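Local coordinates for protein beta-1,3-1,4-glucanase (PDB 5H4R) that probably hydrolyses the glycosidic bonds of mixed-linkage beta-1,3-1,4-glucans as a lichenase of glycoside hydrolase family 5, at residues P26-A31 with W293-E298; R302-F307 with V340-Y345. The protein carries 1 engineered substitution. All coordinates share one frame; numbering follows the deposited sequence.

Interaction 1: residues P26-A31 with W293-E298; sequences PEIKIA and WSVNSE
V295, in the type I beta turn S294–S297 that leads into helix 298-316, meets I28 and P26 of the extended N-terminal segment. Its two methyls divide the work. CG2 touches I28 CD1 at 3.4 Å, closer than carbons usually pack, and CG1 lies 4.2 Å from P26 CB in a looser contact. The valine can serve both neighbours because CG2 is anti to its backbone N while CG1 is wedged between the backbone N and the carbonyl carbon (chi1 74°). I28 reaches across with the far end of its longer branch: CG1 sits beside the backbone N, and the extra carbon CD1 at its end gives the reach to V295 CG2. The proline ring, fixed to the backbone, offers the apolar CB.

No hydrogen bond links 26-31 to 293-298, and only about 100 Å² is buried between them. In the (beta/alpha)8 barrel of this clan, 293-298 ends the long connection from strand 267-272 to helix 298-316, and the N-terminal segment runs along the outside of the barrel before helix 39-47. The turn is held by S297 N to S294 O (3.1 Å) and by an ST turn in which S294 OG accepts from N296 N at 3.0 Å. S297 then serves as N-cap of the helix, a place where serine's short hydroxyl can bind a backbone N of the first turn.

On the N-terminal side, E27 pairs with K393, and the hydroxyl of Y394 bonds both P26 O and I28 N, tying this extended segment to helix 385-395.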
ATOM      1  N   PRO A  26      -4.271 -24.995  -1.633  1.00 14.30           N
ATOM      2  CA  PRO A  26      -5.516 -25.477  -2.230  1.00 15.14           C
ATOM      3  C   PRO A  26      -5.563 -25.234  -3.731  1.00 15.34           C
ATOM      4  O   PRO A  26      -4.906 -24.346  -4.267  1.00 14.72           O
ATOM      5  CB  PRO A  26      -6.593 -24.654  -1.513  1.00 14.56           C
ATOM      6  CG  PRO A  26      -5.909 -23.368  -1.206  1.00 14.80           C
ATOM      7  CD  PRO A  26      -4.484 -23.746  -0.865  1.00 14.00           C
ATOM      8  N   GLU A  27      -6.379 -26.048  -4.395  1.00 16.51           N
ATOM      9  CA  GLU A  27      -6.736 -25.812  -5.792  1.00 16.89           C
ATOM     10  C   GLU A  27      -7.937 -24.876  -5.832  1.00 26.69           C
ATOM     11  O   GLU A  27      -9.058 -25.284  -5.506  1.00 25.69           O
ATOM     12  CB  GLU A  27      -7.034 -27.133  -6.497  1.00 22.83           C
ATOM     13  CG  GLU A  27      -5.793 -27.920  -6.845  1.00 48.64           C
ATOM     14  CD  GLU A  27      -4.951 -27.229  -7.906  1.00 44.68           C
ATOM     15  OE1 GLU A  27      -5.532 -26.527  -8.762  1.00 60.16           O
ATOM     16  OE2 GLU A  27      -3.713 -27.383  -7.880  1.00 44.84           O
ATOM     17  N   ILE A  28      -7.701 -23.634  -6.241  1.00 18.35           N
ATOM     18  CA  ILE A  28      -8.717 -22.581  -6.213  1.00 21.90           C
ATOM     19  C   ILE A  28      -9.367 -22.524  -7.587  1.00 29.76           C
ATOM     20  O   ILE A  28      -8.665 -22.429  -8.606  1.00 19.35           O
ATOM     21  CB  ILE A  28      -8.109 -21.210  -5.860  1.00 24.57           C
ATOM     22  CG1 ILE A  28      -7.308 -21.204  -4.545  1.00 30.14           C
ATOM     23  CG2 ILE A  28      -9.213 -20.125  -5.834  1.00 22.79           C
ATOM     24  CD1 ILE A  28      -8.097 -21.041  -3.305  1.00 27.86           C
ATOM     25  N   LYS A  29     -10.699 -22.518  -7.605  1.00 26.66           N
ATOM     26  CA  LYS A  29     -11.497 -22.439  -8.824  1.00 26.36           C
ATOM     27  C   LYS A  29     -12.320 -21.158  -8.771  1.00 30.69           C
ATOM     28  O   LYS A  29     -13.406 -21.132  -8.180  1.00 26.47           O
ATOM     29  CB  LYS A  29     -12.400 -23.656  -8.957  1.00 37.12           C
ATOM     30  CG  LYS A  29     -11.673 -24.986  -8.784  1.00 51.33           C
ATOM     31  CD  LYS A  29     -10.547 -25.160  -9.802  1.00 51.70           C
ATOM     32  CE  LYS A  29      -9.804 -26.478  -9.575  1.00 64.75           C
ATOM     33  NZ  LYS A  29      -8.643 -26.650 -10.497  1.00 69.71           N
ATOM     34  N   ILE A  30     -11.793 -20.103  -9.386  1.00 28.94           N
ATOM     35  CA  ILE A  30     -12.503 -18.844  -9.583  1.00 22.19           C
ATOM     36  C   ILE A  30     -12.372 -18.472 -11.056  1.00 19.12           C
ATOM     37  O   ILE A  30     -11.254 -18.306 -11.559  1.00 22.23           O
ATOM     38  CB  ILE A  30     -11.949 -17.714  -8.705  1.00 21.48           C
ATOM     39  CG1 ILE A  30     -12.047 -18.072  -7.213  1.00 15.26           C
ATOM     40  CG2 ILE A  30     -12.713 -16.418  -8.996  1.00 18.94           C
ATOM     41  CD1 ILE A  30     -11.367 -17.097  -6.301  1.00 19.56           C
ATOM     42  N   ALA A  31     -13.505 -18.328 -11.741  1.00 20.19           N
ATOM     43  CA  ALA A  31     -13.484 -17.958 -13.148  1.00 25.08           C
ATOM     44  C   ALA A  31     -12.979 -16.529 -13.338  1.00 16.55           C
ATOM     45  O   ALA A  31     -13.305 -15.628 -12.562  1.00 21.08           O
ATOM     46  CB  ALA A  31     -14.888 -18.103 -13.740  1.00 34.44           C
ATOM     47  N   TRP A 293      -9.528 -20.000   8.755  1.00 10.16           N
ATOM     48  CA  TRP A 293     -10.000 -19.512   7.466  1.00  9.82           C
ATOM     49  C   TRP A 293     -10.011 -20.726   6.552  1.00 11.40           C
ATOM     50  O   TRP A 293      -9.030 -21.460   6.506  1.00 12.00           O
ATOM     51  CB  TRP A 293      -9.097 -18.398   6.907  1.00  9.19           C
ATOM     52  CG  TRP A 293      -9.710 -17.666   5.758  1.00  8.44           C
ATOM     53  CD1 TRP A 293     -10.359 -16.464   5.811  1.00  9.60           C
ATOM     54  CD2 TRP A 293      -9.760 -18.086   4.385  1.00  9.10           C
ATOM     55  NE1 TRP A 293     -10.793 -16.101   4.553  1.00 11.52           N
ATOM     56  CE2 TRP A 293     -10.447 -17.083   3.663  1.00  7.10           C
ATOM     57  CE3 TRP A 293      -9.291 -19.216   3.701  1.00  8.82           C
ATOM     58  CZ2 TRP A 293     -10.703 -17.195   2.288  1.00  8.66           C
ATOM     59  CZ3 TRP A 293      -9.541 -19.325   2.347  1.00  9.95           C
ATOM     60  CH2 TRP A 293     -10.231 -18.317   1.653  1.00  9.30           C
ATOM     61  N   SER A 294     -11.128 -20.983   5.882  1.00 11.71           N
ATOM     62  CA  SER A 294     -11.252 -22.157   5.038  1.00 10.53           C
ATOM     63  C   SER A 294     -11.703 -21.790   3.636  1.00  9.86           C
ATOM     64  O   SER A 294     -12.681 -21.063   3.471  1.00 11.59           O
ATOM     65  CB  SER A 294     -12.248 -23.151   5.635  1.00 15.19           C
ATOM     66  OG  SER A 294     -12.538 -24.187   4.715  1.00 18.05           O
ATOM     67  N   VAL A 295     -11.031 -22.357   2.636  1.00 13.27           N
ATOM     68  CA  VAL A 295     -11.420 -22.151   1.259  1.00 14.43           C
ATOM     69  C   VAL A 295     -12.783 -22.757   0.956  1.00 12.06           C
ATOM     70  O   VAL A 295     -13.392 -22.405  -0.057  1.00 17.15           O
ATOM     71  CB  VAL A 295     -10.313 -22.707   0.334  1.00 19.84           C
ATOM     72  CG1 VAL A 295     -10.324 -24.228   0.321  1.00 17.75           C
ATOM     73  CG2 VAL A 295     -10.446 -22.139  -1.037  1.00 30.40           C
ATOM     74  N   ASN A 296     -13.298 -23.627   1.832  1.00 11.32           N
ATOM     75  CA  ASN A 296     -14.587 -24.282   1.645  1.00 13.13           C
ATOM     76  C   ASN A 296     -15.701 -23.618   2.437  1.00 14.48           C
ATOM     77  O   ASN A 296     -16.798 -24.187   2.544  1.00 18.23           O
ATOM     78  CB  ASN A 296     -14.487 -25.755   2.041  1.00 18.86           C
ATOM     79  CG  ASN A 296     -13.440 -26.507   1.228  1.00 22.54           C
ATOM     80  OD1 ASN A 296     -12.586 -27.200   1.784  1.00 26.81           O
ATOM     81  ND2 ASN A 296     -13.484 -26.347  -0.089  1.00 17.26           N
ATOM     82  N   SER A 297     -15.446 -22.442   3.016  1.00 15.70           N
ATOM     83  CA  SER A 297     -16.432 -21.748   3.843  1.00 15.63           C
ATOM     84  C   SER A 297     -16.810 -20.428   3.207  1.00 13.59           C
ATOM     85  O   SER A 297     -15.963 -19.537   3.057  1.00 12.60           O
ATOM     86  CB  SER A 297     -15.904 -21.461   5.245  1.00 20.32           C
ATOM     87  OG  SER A 297     -16.831 -20.595   5.895  1.00 21.99           O
ATOM     88  N   GLU A 298     -18.096 -20.271   2.900  1.00 13.54           N
ATOM     89  CA  GLU A 298     -18.533 -18.982   2.402  1.00 12.17           C
ATOM     90  C   GLU A 298     -18.290 -17.912   3.450  1.00 10.18           C
ATOM     91  O   GLU A 298     -18.081 -16.745   3.102  1.00 11.29           O
ATOM     92  CB  GLU A 298     -20.017 -19.040   2.010  1.00 14.08           C
ATOM     93  CG  GLU A 298     -20.634 -17.655   1.657  1.00 12.76           C
ATOM     94  CD  GLU A 298     -19.975 -16.965   0.482  1.00 16.87           C
ATOM     95  OE1 GLU A 298     -19.200 -17.598  -0.256  1.00 14.28           O
ATOM     96  OE2 GLU A 298     -20.228 -15.758   0.268  1.00 16.93           O
TER

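Interaction 2: residues R302-F307 with V340-Y345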
ATOM      1  N   ARG A 302     -16.571 -14.512   2.059  1.00  9.63           N
ATOM      2  CA  ARG A 302     -17.555 -13.478   1.724  1.00  8.82           C
ATOM      3  C   ARG A 302     -16.953 -12.074   1.597  1.00  9.41           C
ATOM      4  O   ARG A 302     -17.236 -11.351   0.632  1.00 11.04           O
ATOM      5  CB  ARG A 302     -18.650 -13.473   2.793  1.00 11.25           C
ATOM      6  CG  ARG A 302     -19.817 -12.596   2.435  1.00 13.79           C
ATOM      7  CD  ARG A 302     -20.729 -12.362   3.679  1.00 19.79           C
ATOM      8  NE  ARG A 302     -20.149 -11.317   4.520  1.00 19.64           N
ATOM      9  CZ  ARG A 302     -20.819 -10.586   5.395  1.00 18.04           C
ATOM     10  NH1 ARG A 302     -22.112 -10.788   5.593  1.00 14.68           N
ATOM     11  NH2 ARG A 302     -20.180  -9.639   6.071  1.00 21.79           N
ATOM     12  N   ASP A 303     -16.214 -11.629   2.616  1.00 10.55           N
ATOM     13  CA  ASP A 303     -15.778 -10.231   2.634  1.00  9.45           C
ATOM     14  C   ASP A 303     -14.716  -9.939   1.570  1.00 13.54           C
ATOM     15  O   ASP A 303     -14.602  -8.789   1.130  1.00 14.26           O
ATOM     16  CB  ASP A 303     -15.221  -9.862   4.011  1.00  9.30           C
ATOM     17  CG  ASP A 303     -16.286  -9.773   5.096  1.00 14.34           C
ATOM     18  OD1 ASP A 303     -17.495  -9.883   4.796  1.00 13.28           O
ATOM     19  OD2 ASP A 303     -15.897  -9.538   6.271  1.00 15.51           O
ATOM     20  N   ILE A 304     -13.942 -10.948   1.165  1.00  7.28           N
ATOM     21  CA  ILE A 304     -12.977 -10.813   0.070  1.00  7.62           C
ATOM     22  C   ILE A 304     -13.714 -10.609  -1.236  1.00 12.74           C
ATOM     23  O   ILE A 304     -13.482  -9.633  -1.959  1.00 10.83           O
ATOM     24  CB  ILE A 304     -12.072 -12.057   0.018  1.00  8.75           C
ATOM     25  CG1 ILE A 304     -11.237 -12.141   1.295  1.00  8.72           C
ATOM     26  CG2 ILE A 304     -11.188 -12.072  -1.239  1.00 10.06           C
ATOM     27  CD1 ILE A 304     -10.530 -13.407   1.504  1.00 10.53           C
ATOM     28  N   ASP A 305     -14.643 -11.520  -1.543  1.00 11.36           N
ATOM     29  CA  ASP A 305     -15.401 -11.415  -2.780  1.00  8.95           C
ATOM     30  C   ASP A 305     -16.109 -10.076  -2.876  1.00  8.72           C
ATOM     31  O   ASP A 305     -16.154  -9.467  -3.953  1.00 10.82           O
ATOM     32  CB  ASP A 305     -16.455 -12.512  -2.879  1.00 11.16           C
ATOM     33  CG  ASP A 305     -15.884 -13.906  -2.832  1.00 16.36           C
ATOM     34  OD1 ASP A 305     -14.680 -14.081  -3.058  1.00 12.97           O
ATOM     35  OD2 ASP A 305     -16.679 -14.847  -2.601  1.00 17.65           O
ATOM     36  N   TYR A 306     -16.723  -9.629  -1.777  1.00  8.89           N
ATOM     37  CA  TYR A 306     -17.622  -8.485  -1.861  1.00  8.44           C
ATOM     38  C   TYR A 306     -16.890  -7.219  -2.277  1.00 10.11           C
ATOM     39  O   TYR A 306     -17.325  -6.522  -3.198  1.00 10.29           O
ATOM     40  CB  TYR A 306     -18.345  -8.242  -0.547  1.00 11.28           C
ATOM     41  CG  TYR A 306     -19.428  -7.183  -0.725  1.00 15.82           C
ATOM     42  CD1 TYR A 306     -20.512  -7.439  -1.555  1.00 20.44           C
ATOM     43  CD2 TYR A 306     -19.354  -5.944  -0.111  1.00 23.25           C
ATOM     44  CE1 TYR A 306     -21.491  -6.506  -1.770  1.00 38.14           C
ATOM     45  CE2 TYR A 306     -20.366  -4.994  -0.316  1.00 20.76           C
ATOM     46  CZ  TYR A 306     -21.418  -5.287  -1.151  1.00 24.93           C
ATOM     47  OH  TYR A 306     -22.438  -4.371  -1.390  1.00 29.05           O
ATOM     48  N   PHE A 307     -15.812  -6.862  -1.575  1.00 10.81           N
ATOM     49  CA  PHE A 307     -15.190  -5.595  -1.933  1.00 11.39           C
ATOM     50  C   PHE A 307     -14.523  -5.690  -3.303  1.00  8.12           C
ATOM     51  O   PHE A 307     -14.509  -4.713  -4.053  1.00  8.95           O
ATOM     52  CB  PHE A 307     -14.214  -5.128  -0.822  1.00 11.08           C
ATOM     53  CG  PHE A 307     -12.815  -5.669  -0.943  1.00  9.20           C
ATOM     54  CD1 PHE A 307     -11.833  -4.998  -1.682  1.00  7.38           C
ATOM     55  CD2 PHE A 307     -12.452  -6.812  -0.275  1.00  9.66           C
ATOM     56  CE1 PHE A 307     -10.565  -5.500  -1.779  1.00  7.38           C
ATOM     57  CE2 PHE A 307     -11.171  -7.320  -0.375  1.00 11.17           C
ATOM     58  CZ  PHE A 307     -10.218  -6.647  -1.121  1.00  8.83           C
ATOM     59  N   VAL A 340      -2.328 -19.998   4.602  1.00 10.68           N
ATOM     60  CA  VAL A 340      -2.007 -20.488   3.255  1.00 10.35           C
ATOM     61  C   VAL A 340      -3.250 -20.482   2.359  1.00 11.07           C
ATOM     62  O   VAL A 340      -3.229 -19.984   1.219  1.00  9.03           O
ATOM     63  CB  VAL A 340      -1.377 -21.889   3.357  1.00  8.78           C
ATOM     64  CG1 VAL A 340      -1.343 -22.605   2.010  1.00 13.43           C
ATOM     65  CG2 VAL A 340       0.023 -21.821   3.956  1.00 10.40           C
ATOM     66  N   GLU A 341      -4.364 -21.019   2.859  1.00 10.56           N
ATOM     67  CA  GLU A 341      -5.584 -21.020   2.059  1.00 10.17           C
ATOM     68  C   GLU A 341      -6.066 -19.601   1.783  1.00  7.98           C
ATOM     69  O   GLU A 341      -6.458 -19.278   0.650  1.00  9.21           O
ATOM     70  CB  GLU A 341      -6.672 -21.835   2.749  1.00  9.69           C
ATOM     71  CG  GLU A 341      -6.385 -23.327   2.766  1.00 12.46           C
ATOM     72  CD  GLU A 341      -7.450 -24.164   3.484  1.00 17.36           C
ATOM     73  OE1 GLU A 341      -8.661 -23.829   3.420  1.00 14.56           O
ATOM     74  OE2 GLU A 341      -7.068 -25.168   4.141  1.00 18.28           O
ATOM     75  N   PHE A 342      -6.054 -18.744   2.816  1.00  8.49           N
ATOM     76  CA  PHE A 342      -6.387 -17.332   2.664  1.00  8.52           C
ATOM     77  C   PHE A 342      -5.561 -16.677   1.565  1.00  8.33           C
ATOM     78  O   PHE A 342      -6.098 -15.947   0.719  1.00  9.01           O
ATOM     79  CB  PHE A 342      -6.149 -16.611   3.997  1.00  8.71           C
ATOM     80  CG  PHE A 342      -6.136 -15.111   3.908  1.00  7.41           C
ATOM     81  CD1 PHE A 342      -7.299 -14.375   3.967  1.00 10.45           C
ATOM     82  CD2 PHE A 342      -4.923 -14.429   3.807  1.00  7.98           C
ATOM     83  CE1 PHE A 342      -7.262 -12.979   3.894  1.00 10.66           C
ATOM     84  CE2 PHE A 342      -4.877 -13.049   3.740  1.00 10.11           C
ATOM     85  CZ  PHE A 342      -6.042 -12.319   3.789  1.00  7.87           C
ATOM     86  N   ALA A 343      -4.243 -16.876   1.603  1.00  8.68           N
ATOM     87  CA  ALA A 343      -3.376 -16.131   0.700  1.00  9.35           C
ATOM     88  C   ALA A 343      -3.587 -16.555  -0.740  1.00  7.21           C
ATOM     89  O   ALA A 343      -3.642 -15.703  -1.646  1.00 10.37           O
ATOM     90  CB  ALA A 343      -1.907 -16.314   1.094  1.00 12.53           C
ATOM     91  N   ALA A 344      -3.732 -17.856  -0.972  1.00  9.88           N
ATOM     92  CA  ALA A 344      -4.016 -18.332  -2.313  1.00  8.81           C
ATOM     93  C   ALA A 344      -5.346 -17.779  -2.802  1.00  8.71           C
ATOM     94  O   ALA A 344      -5.461 -17.329  -3.946  1.00 10.05           O
ATOM     95  CB  ALA A 344      -4.035 -19.860  -2.332  1.00 10.02           C
ATOM     96  N   TYR A 345      -6.377 -17.853  -1.962  1.00  9.51           N
ATOM     97  CA  TYR A 345      -7.700 -17.420  -2.387  1.00  9.15           C
ATOM     98  C   TYR A 345      -7.717 -15.930  -2.681  1.00 10.01           C
ATOM     99  O   TYR A 345      -8.252 -15.494  -3.709  1.00  9.81           O
ATOM    100  CB  TYR A 345      -8.746 -17.766  -1.323  1.00  6.57           C
ATOM    101  CG  TYR A 345     -10.143 -17.437  -1.785  1.00  8.16           C
ATOM    102  CD1 TYR A 345     -10.883 -18.368  -2.500  1.00 11.85           C
ATOM    103  CD2 TYR A 345     -10.714 -16.208  -1.516  1.00 10.21           C
ATOM    104  CE1 TYR A 345     -12.164 -18.077  -2.944  1.00 14.66           C
ATOM    105  CE2 TYR A 345     -12.018 -15.906  -1.955  1.00 10.19           C
ATOM    106  CZ  TYR A 345     -12.721 -16.838  -2.668  1.00 13.03           C
ATOM    107  OH  TYR A 345     -13.993 -16.562  -3.103  1.00 14.30           O
TER
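Y345 donates its hydroxyl to D305, with OH 2.6 Å from D305 OD1, a short bond that uses the syn lone pair of the carboxylate oxygen. The oxygen lies at the ring edge, in the plane of the tyrosine, while the carboxylate is turned 43° from that plane. Beside this polar bond, I304 supplies the apolar half of the contact. Its CG2 comes to 4.0 Å from Y345 CE2, again at the ring edge, and its CD1 reaches between the two aromatics, 4.1 Å from F342 CE1 and 4.1 Å from Y345 CD2. A branched isoleucine fits here because both arms meet Y345, while CD1 also reaches F342.

The tyrosine can span the gap because CG stands anti to its backbone N (chi1 -175°), extending the ring toward helix 302-307. Such length is needed: the axes of segments 302-307 and 340-345 come no nearer than 11.8 Å, at 14° to each other, and large side chains fill the interval.

Further out, F342 packs against F327 and F307 against I324, both of strand 322-327. In chain order helix 298-316, strand 322-327 and helix 336-352 follow one another around the closed eight-stranded barrel, which makes the two helices consecutive outer helices of the (beta/alpha)8 fold, while A343 and A344 face helix 385-395 on another side of helix 336-352.

Overall arrangement
Interaction 1 closes at helix 298-316, where interaction 2 opens, and their centres lie 8 Å apart on the same side of the chain's centre. Interaction 1 attaches the N-terminal segment to the loop entering that helix; interaction 2 packs the same helix against 336-352. W293 joins them: its indole packs on F342 and Y345, with W293 CH2 3.4 Å from Y345 CB. V295 N probably donates to E341 OE1 at 2.9 Å, and I30 touches Y345. Together they form a continuous layer from the chain's N-terminal region inward to the helices. The side chain of F342 is about 12 Å from a bound beta-D-glucopyranose, and none of the contact residues lines the glycan pocket, so this is structural packing.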